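Side-chain contacts in sigma regulatory family protein-PP2C phosphatase (Chlamydia trachomatis serovar L2, PDB 6MAB), which probably acts as a membrane-bound phosphatase in a sigma regulatory pathway, its periplasmic sensor domain, the part crystallised here, being linked to control of the TCA cycle: residues I36-L41 with A128-N133; V145-S150 with V204-D209; S191-K194 with E199-C202. One frame throughout, in Å; residues are numbered along the deposited sequence.

Contact 1: I36-L41 with A128-N133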
loop_
_atom_site.group_PDB
_atom_site.type_symbol
_atom_site.label_atom_id
_atom_site.label_comp_id
_atom_site.label_asym_id
_atom_site.label_seq_id
_atom_site.Cartn_x
_atom_site.Cartn_y
_atom_site.Cartn_z
ATOM N N ILE A 36 9.413 -0.578 -13.525
ATOM C CA ILE A 36 10.242 -0.595 -14.720
ATOM C C ILE A 36 11.597 -1.204 -14.413
ATOM O O ILE A 36 12.118 -2.022 -15.185
ATOM C CB ILE A 36 10.379 0.821 -15.292
ATOM C CG1 ILE A 36 9.057 1.233 -15.926
ATOM C CG2 ILE A 36 11.509 0.861 -16.327
ATOM C CD1 ILE A 36 9.127 2.652 -16.577
ATOM N N ASP A 37 12.214 -0.774 -13.307
ATOM C CA ASP A 37 13.557 -1.238 -12.980
ATOM C C ASP A 37 13.557 -2.724 -12.641
ATOM O O ASP A 37 14.496 -3.445 -12.996
ATOM C CB ASP A 37 14.146 -0.424 -11.822
ATOM C CG ASP A 37 14.557 0.982 -12.232
ATOM O OD1 ASP A 37 14.704 1.223 -13.442
ATOM O OD2 ASP A 37 14.740 1.834 -11.333
ATOM N N ILE A 38 12.513 -3.200 -11.943
ATOM C CA ILE A 38 12.407 -4.612 -11.613
ATOM C C ILE A 38 12.221 -5.460 -12.868
ATOM O O ILE A 38 12.869 -6.503 -13.016
ATOM C CB ILE A 38 11.263 -4.822 -10.604
ATOM C CG1 ILE A 38 11.637 -4.172 -9.275
ATOM C CG2 ILE A 38 11.005 -6.306 -10.397
ATOM C CD1 ILE A 38 10.473 -4.057 -8.331
ATOM N N LEU A 39 11.360 -5.024 -13.803
ATOM C CA LEU A 39 11.182 -5.780 -15.042
ATOM C C LEU A 39 12.476 -5.793 -15.848
ATOM O O LEU A 39 12.882 -6.831 -16.399
ATOM C CB LEU A 39 10.039 -5.199 -15.873
ATOM C CG LEU A 39 9.792 -5.818 -17.266
ATOM C CD1 LEU A 39 9.369 -7.269 -17.130
ATOM C CD2 LEU A 39 8.736 -5.058 -18.044
ATOM N N ALA A 40 13.144 -4.651 -15.919
ATOM C CA ALA A 40 14.387 -4.577 -16.673
ATOM C C ALA A 40 15.450 -5.499 -16.086
ATOM O O ALA A 40 16.212 -6.128 -16.832
ATOM C CB ALA A 40 14.895 -3.138 -16.698
ATOM N N LEU A 41 15.546 -5.554 -14.752
ATOM C CA LEU A 41 16.505 -6.438 -14.097
ATOM C C LEU A 41 16.166 -7.887 -14.389
ATOM O O LEU A 41 17.023 -8.670 -14.803
ATOM C CB LEU A 41 16.504 -6.202 -12.576
ATOM C CG LEU A 41 17.406 -7.127 -11.740
ATOM C CD1 LEU A 41 18.864 -6.991 -12.201
ATOM C CD2 LEU A 41 17.249 -6.807 -10.243
ATOM N N ALA A 128 4.656 -4.160 -0.429
ATOM C CA ALA A 128 4.506 -3.500 -1.709
ATOM C C ALA A 128 4.203 -4.561 -2.748
ATOM O O ALA A 128 5.018 -5.456 -2.981
ATOM C CB ALA A 128 5.790 -2.768 -2.061
ATOM N N VAL A 129 3.033 -4.456 -3.355
ATOM C CA VAL A 129 2.564 -5.391 -4.367
ATOM C C VAL A 129 2.716 -4.691 -5.702
ATOM O O VAL A 129 2.006 -3.719 -5.974
ATOM C CB VAL A 129 1.110 -5.794 -4.125
ATOM C CG1 VAL A 129 0.654 -6.803 -5.162
ATOM C CG2 VAL A 129 0.934 -6.334 -2.698
ATOM N N LEU A 130 3.637 -5.183 -6.513
ATOM C CA LEU A 130 3.915 -4.627 -7.833
ATOM C C LEU A 130 3.535 -5.649 -8.894
ATOM O O LEU A 130 3.919 -6.818 -8.804
ATOM C CB LEU A 130 5.382 -4.254 -7.964
ATOM C CG LEU A 130 5.722 -2.855 -7.475
ATOM C CD1 LEU A 130 5.416 -2.674 -5.993
ATOM C CD2 LEU A 130 7.176 -2.518 -7.760
ATOM N N GLN A 131 2.726 -5.218 -9.854
ATOM C CA GLN A 131 2.299 -6.048 -10.965
ATOM C C GLN A 131 2.609 -5.322 -12.251
ATOM O O GLN A 131 2.242 -4.151 -12.391
ATOM C CB GLN A 131 0.808 -6.357 -10.845
ATOM C CG GLN A 131 0.522 -7.076 -9.548
ATOM C CD GLN A 131 -0.947 -7.445 -9.340
ATOM O OE1 GLN A 131 -1.764 -7.398 -10.264
ATOM N NE2 GLN A 131 -1.270 -7.843 -8.115
ATOM N N THR A 132 3.300 -6.008 -13.160
ATOM C CA THR A 132 3.731 -5.434 -14.426
ATOM C C THR A 132 3.361 -6.356 -15.583
ATOM O O THR A 132 3.686 -7.548 -15.562
ATOM C CB THR A 132 5.228 -5.189 -14.383
ATOM O OG1 THR A 132 5.515 -4.306 -13.297
ATOM C CG2 THR A 132 5.725 -4.581 -15.706
ATOM N N ASN A 133 2.698 -5.801 -16.599
ATOM C CA ASN A 133 2.267 -6.603 -17.732
ATOM C C ASN A 133 3.460 -7.001 -18.602
ATOM O O ASN A 133 4.376 -6.210 -18.852
ATOM C CB ASN A 133 1.224 -5.850 -18.565
ATOM C CG ASN A 133 -0.171 -6.068 -18.077
ATOM O OD1 ASN A 133 -0.523 -7.160 -17.613
ATOM N ND2 ASN A 133 -0.990 -5.040 -18.181
#
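I38 keeps CG1 beside its backbone N (chi1 -67°) and extends CD1 onward to L130, while L39, with CG anti to the backbone N (chi1 175°), presents CD2 to T132. The methyl tip I38 CD1 rests 3.7 Å from L130 CD2, the two side chains crossing at about a right angle. One helix position further on, L39 CD2 lies 3.8 Å from T132 CG2. The CA atoms of L39 and T132, 7.5 Å apart, mark the nearest approach of the backbones. The helix 35-45 here packs on one face of an antiparallel sheet with strand order 2-1-5-4-3, the arrangement of a PAS-like module as in Cache-type sensors. L130 and T132, two positions apart, face the helix from the same side of strand 126-135; on the neighbouring strand 142-151, T148 touches I38 and L146 touches L39. T132 splits its branches between two tasks: CG2 makes the apolar contact, and OG1 is hydrogen-bonded to N35 ND2, at the first residue of the helix. Q131, between L130 and T132, bonds through its side-chain amide to the backbone of E104 and F106.

Contact 2: V145-S150 with V204-D209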
loop_
_atom_site.group_PDB
_atom_site.type_symbol
_atom_site.label_atom_id
_atom_site.label_comp_id
_atom_site.label_asym_id
_atom_site.label_seq_id
_atom_site.Cartn_x
_atom_site.Cartn_y
_atom_site.Cartn_z
ATOM N N VAL A 145 2.031 -11.612 -16.214
ATOM C CA VAL A 145 2.292 -10.530 -15.278
ATOM C C VAL A 145 3.521 -10.889 -14.458
ATOM O O VAL A 145 3.661 -12.029 -14.014
ATOM C CB VAL A 145 1.071 -10.283 -14.369
ATOM C CG1 VAL A 145 1.407 -9.273 -13.257
ATOM C CG2 VAL A 145 -0.099 -9.790 -15.216
ATOM N N LEU A 146 4.433 -9.926 -14.291
ATOM C CA LEU A 146 5.532 -10.050 -13.334
ATOM C C LEU A 146 5.039 -9.494 -12.003
ATOM O O LEU A 146 4.717 -8.302 -11.893
ATOM C CB LEU A 146 6.771 -9.301 -13.810
ATOM C CG LEU A 146 7.972 -9.424 -12.863
ATOM C CD1 LEU A 146 8.419 -10.871 -12.745
ATOM C CD2 LEU A 146 9.140 -8.574 -13.348
ATOM N N TYR A 147 4.923 -10.384 -11.012
ATOM C CA TYR A 147 4.307 -10.125 -9.724
ATOM C C TYR A 147 5.391 -10.145 -8.649
ATOM O O TYR A 147 6.097 -11.145 -8.508
ATOM C CB TYR A 147 3.264 -11.214 -9.495
ATOM C CG TYR A 147 2.499 -11.189 -8.188
ATOM C CD1 TYR A 147 3.023 -11.762 -7.049
ATOM C CD2 TYR A 147 1.221 -10.645 -8.122
ATOM C CE1 TYR A 147 2.299 -11.766 -5.841
ATOM C CE2 TYR A 147 0.497 -10.645 -6.926
ATOM C CZ TYR A 147 1.042 -11.214 -5.802
ATOM O OH TYR A 147 0.332 -11.240 -4.615
ATOM N N THR A 148 5.542 -9.043 -7.907
ATOM C CA THR A 148 6.521 -8.994 -6.826
ATOM C C THR A 148 5.885 -8.494 -5.530
ATOM O O THR A 148 4.973 -7.647 -5.527
ATOM C CB THR A 148 7.753 -8.145 -7.155
ATOM O OG1 THR A 148 7.353 -6.828 -7.480
ATOM C CG2 THR A 148 8.527 -8.733 -8.324
ATOM N N LEU A 149 6.376 -9.072 -4.432
ATOM C CA LEU A 149 6.034 -8.700 -3.064
ATOM C C LEU A 149 7.313 -8.334 -2.321
ATOM O O LEU A 149 8.257 -9.131 -2.285
ATOM C CB LEU A 149 5.346 -9.856 -2.334
ATOM C CG LEU A 149 4.077 -10.447 -2.934
ATOM C CD1 LEU A 149 3.609 -11.637 -2.094
ATOM C CD2 LEU A 149 2.956 -9.413 -3.059
ATOM N N SER A 150 7.337 -7.137 -1.743
ATOM C CA SER A 150 8.478 -6.605 -1.010
ATOM C C SER A 150 8.030 -6.110 0.370
ATOM O O SER A 150 7.054 -5.353 0.483
ATOM C CB SER A 150 9.126 -5.454 -1.848
ATOM O OG SER A 150 9.993 -4.652 -1.084
ATOM N N VAL A 204 -7.475 -4.804 1.020
ATOM C CA VAL A 204 -6.542 -4.688 2.131
ATOM C C VAL A 204 -5.470 -5.774 2.087
ATOM O O VAL A 204 -4.324 -5.524 2.446
ATOM C CB VAL A 204 -7.320 -4.737 3.470
ATOM C CG1 VAL A 204 -6.385 -4.902 4.650
ATOM C CG2 VAL A 204 -8.175 -3.487 3.649
ATOM N N PHE A 205 -5.835 -6.985 1.710
ATOM C CA PHE A 205 -4.964 -8.140 1.776
ATOM C C PHE A 205 -4.540 -8.539 0.357
ATOM O O PHE A 205 -4.843 -7.840 -0.623
ATOM C CB PHE A 205 -5.689 -9.250 2.534
ATOM C CG PHE A 205 -6.041 -8.888 3.956
ATOM C CD1 PHE A 205 -5.052 -8.740 4.915
ATOM C CD2 PHE A 205 -7.361 -8.721 4.335
ATOM C CE1 PHE A 205 -5.370 -8.412 6.210
ATOM C CE2 PHE A 205 -7.700 -8.398 5.637
ATOM C CZ PHE A 205 -6.721 -8.254 6.584
ATOM N N LEU A 206 -3.831 -9.663 0.232
ATOM C CA LEU A 206 -3.304 -10.065 -1.071
ATOM C C LEU A 206 -4.348 -10.714 -1.957
ATOM O O LEU A 206 -4.129 -10.831 -3.166
ATOM C CB LEU A 206 -2.137 -11.026 -0.909
ATOM C CG LEU A 206 -0.874 -10.482 -0.260
ATOM C CD1 LEU A 206 0.127 -11.593 -0.116
ATOM C CD2 LEU A 206 -0.305 -9.370 -1.138
ATOM N N ARG A 207 -5.483 -11.117 -1.387
ATOM C CA ARG A 207 -6.589 -11.696 -2.122
ATOM C C ARG A 207 -7.859 -10.945 -1.761
ATOM O O ARG A 207 -8.002 -10.455 -0.639
ATOM C CB ARG A 207 -6.761 -13.182 -1.808
ATOM C CG ARG A 207 -5.568 -14.024 -2.184
ATOM C CD ARG A 207 -5.706 -15.433 -1.624
ATOM N NE ARG A 207 -6.994 -16.006 -1.981
ATOM C CZ ARG A 207 -7.231 -16.785 -3.032
ATOM N NH1 ARG A 207 -6.267 -17.127 -3.878
ATOM N NH2 ARG A 207 -8.463 -17.236 -3.233
ATOM N N ASP A 208 -8.777 -10.853 -2.718
ATOM C CA ASP A 208 -10.014 -10.103 -2.526
ATOM C C ASP A 208 -11.046 -10.847 -1.685
ATOM O O ASP A 208 -12.160 -10.340 -1.524
ATOM C CB ASP A 208 -10.621 -9.750 -3.888
ATOM N N ASP A 209 -10.708 -12.021 -1.138
ATOM C CA ASP A 209 -11.647 -12.853 -0.396
ATOM C C ASP A 209 -11.210 -13.092 1.045
ATOM O O ASP A 209 -11.655 -14.056 1.675
ATOM C CB ASP A 209 -11.836 -14.196 -1.109
ATOM C CG ASP A 209 -10.550 -15.009 -1.179
ATOM O OD1 ASP A 209 -9.488 -14.474 -0.791
ATOM O OD2 ASP A 209 -10.596 -16.181 -1.620
HETATM O O HOH W 1 -1.958 -9.862 -4.688
#
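L206 carries this contact: its two methyls meet L149, one of them also lies near Y147, and its carbonyl takes part in a water bridge. L206 and L149 reach toward each other tip to tip, methyl fork against methyl fork. CD2 of L206 lies 3.8 Å from CD2 of L149, and CD1 of L206 lies 4.0 Å from CD1 of L149, so both branches are paired. The two leucines have the same shape, with CG beside the backbone N and CD1 continuing the extended chain (chi2 177° in each), which puts the forks at the ends of outstretched side chains. L206 also touches V129 on strand 126-135, so the loop that follows strand 179-182 covers two neighbouring strands of the sheet.

Y147, two residues before L149 on the same face of strand 142-151, sends its phenol obliquely past L206, with OH 4.0 Å from L206 CD2. A water then joins the two residues. It accepts from Y147 OH at 2.7 Å, in the plane of the tyrosine ring, and donates to L206 O at 2.8 Å. The ring of Y101 meets that of Y147 edge-to-face.

Beyond L206 the loop is braced by R207, which grips D209 side-on: NE bonds to OD1 at 3.2 Å and NH2 to OD2 at 2.9 Å. NH1 of R207 forms a second salt bridge, with E104 OE2.

In this buried setting the methyl pairing supplies apolar packing, whereas the water gives both the phenol and the carbonyl a polar partner; because Y147 OH donates to the water, which donates in turn to L206 O, the bridge has a defined direction.

Contact 3: S191-K194 with E199-C202; sequences SIHK and EQFC
An ST turn headed by S191, in the long loop between strands 179-182 and 224-225, receives the end of Q200 from a later part of the same loop. Within the turn, S191 OG accepts from the backbone N of H193, two residues on, at 3.1 Å and an N-H...O angle of 165°. Q200 NE2 gives the same oxygen a second bond, also 3.1 Å long and bent to 158°, with the serine oxygen lying in the plane of the Q200 amide. S191 OG has a further bond with the carbonyl of T195, so three partners grip it. The serine holds OG anti to its backbone N, facing Q200. The glutamine amide is fixed in rotation from both ends: NE2 is also bonded to N176 O, and OE1 to the backbone N of S197. H193 adds a close neighbour rather than a bond. The edge of its ring comes up to the amide, CD2 lying 3.4 Å from Q200 NE2, with the two planes 43° apart, while I192 CG1 covers one ring face. Q200 thus links the later part of the loop to an ST turn, the serine OG accepting from the backbone N two residues on.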
loop_
_atom_site.group_PDB
_atom_site.type_symbol
_atom_site.label_atom_id
_atom_site.label_comp_id
_atom_site.label_asym_id
_atom_site.label_seq_id
_atom_site.Cartn_x
_atom_site.Cartn_y
_atom_site.Cartn_z
ATOM N N SER A 191 -10.842 0.650 10.920
ATOM C CA SER A 191 -11.514 1.539 9.984
ATOM C C SER A 191 -11.497 2.996 10.447
ATOM O O SER A 191 -11.754 3.304 11.612
ATOM C CB SER A 191 -12.962 1.094 9.793
ATOM O OG SER A 191 -13.637 2.019 8.957
ATOM N N ILE A 192 -11.234 3.907 9.506
ATOM C CA ILE A 192 -11.352 5.333 9.811
ATOM C C ILE A 192 -12.763 5.884 9.759
ATOM O O ILE A 192 -12.957 7.061 10.077
ATOM C CB ILE A 192 -10.521 6.181 8.837
ATOM C CG1 ILE A 192 -11.079 6.061 7.416
ATOM C CG2 ILE A 192 -9.054 5.752 8.903
ATOM C CD1 ILE A 192 -10.504 7.085 6.446
ATOM N N HIS A 193 -13.753 5.102 9.337
ATOM C CA HIS A 193 -15.109 5.604 9.170
ATOM C C HIS A 193 -15.919 5.390 10.448
ATOM O O HIS A 193 -15.402 4.908 11.460
ATOM C CB HIS A 193 -15.750 4.935 7.960
ATOM C CG HIS A 193 -15.023 5.224 6.687
ATOM N ND1 HIS A 193 -14.804 6.510 6.238
ATOM C CD2 HIS A 193 -14.433 4.405 5.786
ATOM C CE1 HIS A 193 -14.113 6.468 5.111
ATOM N NE2 HIS A 193 -13.874 5.202 4.815
ATOM N N LYS A 194 -17.222 5.721 10.400
ATOM C CA LYS A 194 -18.085 5.519 11.558
ATOM C C LYS A 194 -18.350 4.041 11.785
ATOM O O LYS A 194 -18.573 3.622 12.921
ATOM C CB LYS A 194 -19.402 6.266 11.369
ATOM C CG LYS A 194 -20.374 6.187 12.552
ATOM C CD LYS A 194 -21.620 7.019 12.285
ATOM N N GLU A 199 -16.862 -5.355 3.318
ATOM C CA GLU A 199 -16.517 -4.870 1.984
ATOM C C GLU A 199 -15.323 -3.919 2.011
ATOM O O GLU A 199 -14.628 -3.772 0.995
ATOM C CB GLU A 199 -17.745 -4.204 1.358
ATOM C CG GLU A 199 -18.920 -5.165 1.052
ATOM C CD GLU A 199 -19.767 -5.584 2.279
ATOM O OE1 GLU A 199 -19.633 -5.000 3.385
ATOM O OE2 GLU A 199 -20.590 -6.519 2.123
ATOM N N GLN A 200 -15.041 -3.290 3.152
ATOM C CA GLN A 200 -13.844 -2.463 3.239
ATOM C C GLN A 200 -12.569 -3.263 3.078
ATOM O O GLN A 200 -11.536 -2.690 2.724
ATOM C CB GLN A 200 -13.763 -1.745 4.576
ATOM C CG GLN A 200 -14.752 -0.657 4.745
ATOM C CD GLN A 200 -14.533 0.028 6.050
ATOM O OE1 GLN A 200 -15.051 -0.397 7.061
ATOM N NE2 GLN A 200 -13.707 1.065 6.052
ATOM N N PHE A 201 -12.599 -4.559 3.352
ATOM C CA PHE A 201 -11.359 -5.305 3.424
ATOM C C PHE A 201 -10.973 -5.946 2.100
ATOM O O PHE A 201 -9.881 -6.519 2.002
ATOM C CB PHE A 201 -11.456 -6.350 4.534
ATOM C CG PHE A 201 -11.348 -5.755 5.897
ATOM C CD1 PHE A 201 -10.109 -5.579 6.507
ATOM C CD2 PHE A 201 -12.482 -5.305 6.550
ATOM C CE1 PHE A 201 -10.028 -4.997 7.763
ATOM C CE2 PHE A 201 -12.392 -4.727 7.778
ATOM C CZ PHE A 201 -11.180 -4.568 8.381
ATOM N N CYS A 202 -11.802 -5.791 1.063
ATOM C CA CYS A 202 -11.543 -6.445 -0.211
ATOM C C CYS A 202 -10.268 -5.954 -0.884
ATOM O O CYS A 202 -9.764 -6.648 -1.773
ATOM C CB CYS A 202 -12.732 -6.240 -1.145
ATOM S SG CYS A 202 -14.242 -6.956 -0.472
#

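Contacts 1 and 2 share one sheet and lie 13 Å apart, centre to centre. Their strands are joined as neighbours: T132 O lies 2.8 Å from L146 N, and A128 N 2.8 Å from S150 O, both probable hydrogen bonds. Contact 1 places a helix on one face, contact 2 a loop on the other, so between them they sandwich the sheet. Contact 3 belongs to the chain between the two segments of contact 2; its centre is 19 Å from that of contact 2, and D208 CB touches C202 O at 3.9 Å. Contacts 1 and 3, 29 Å apart, fall on opposite sides of the chain's centre.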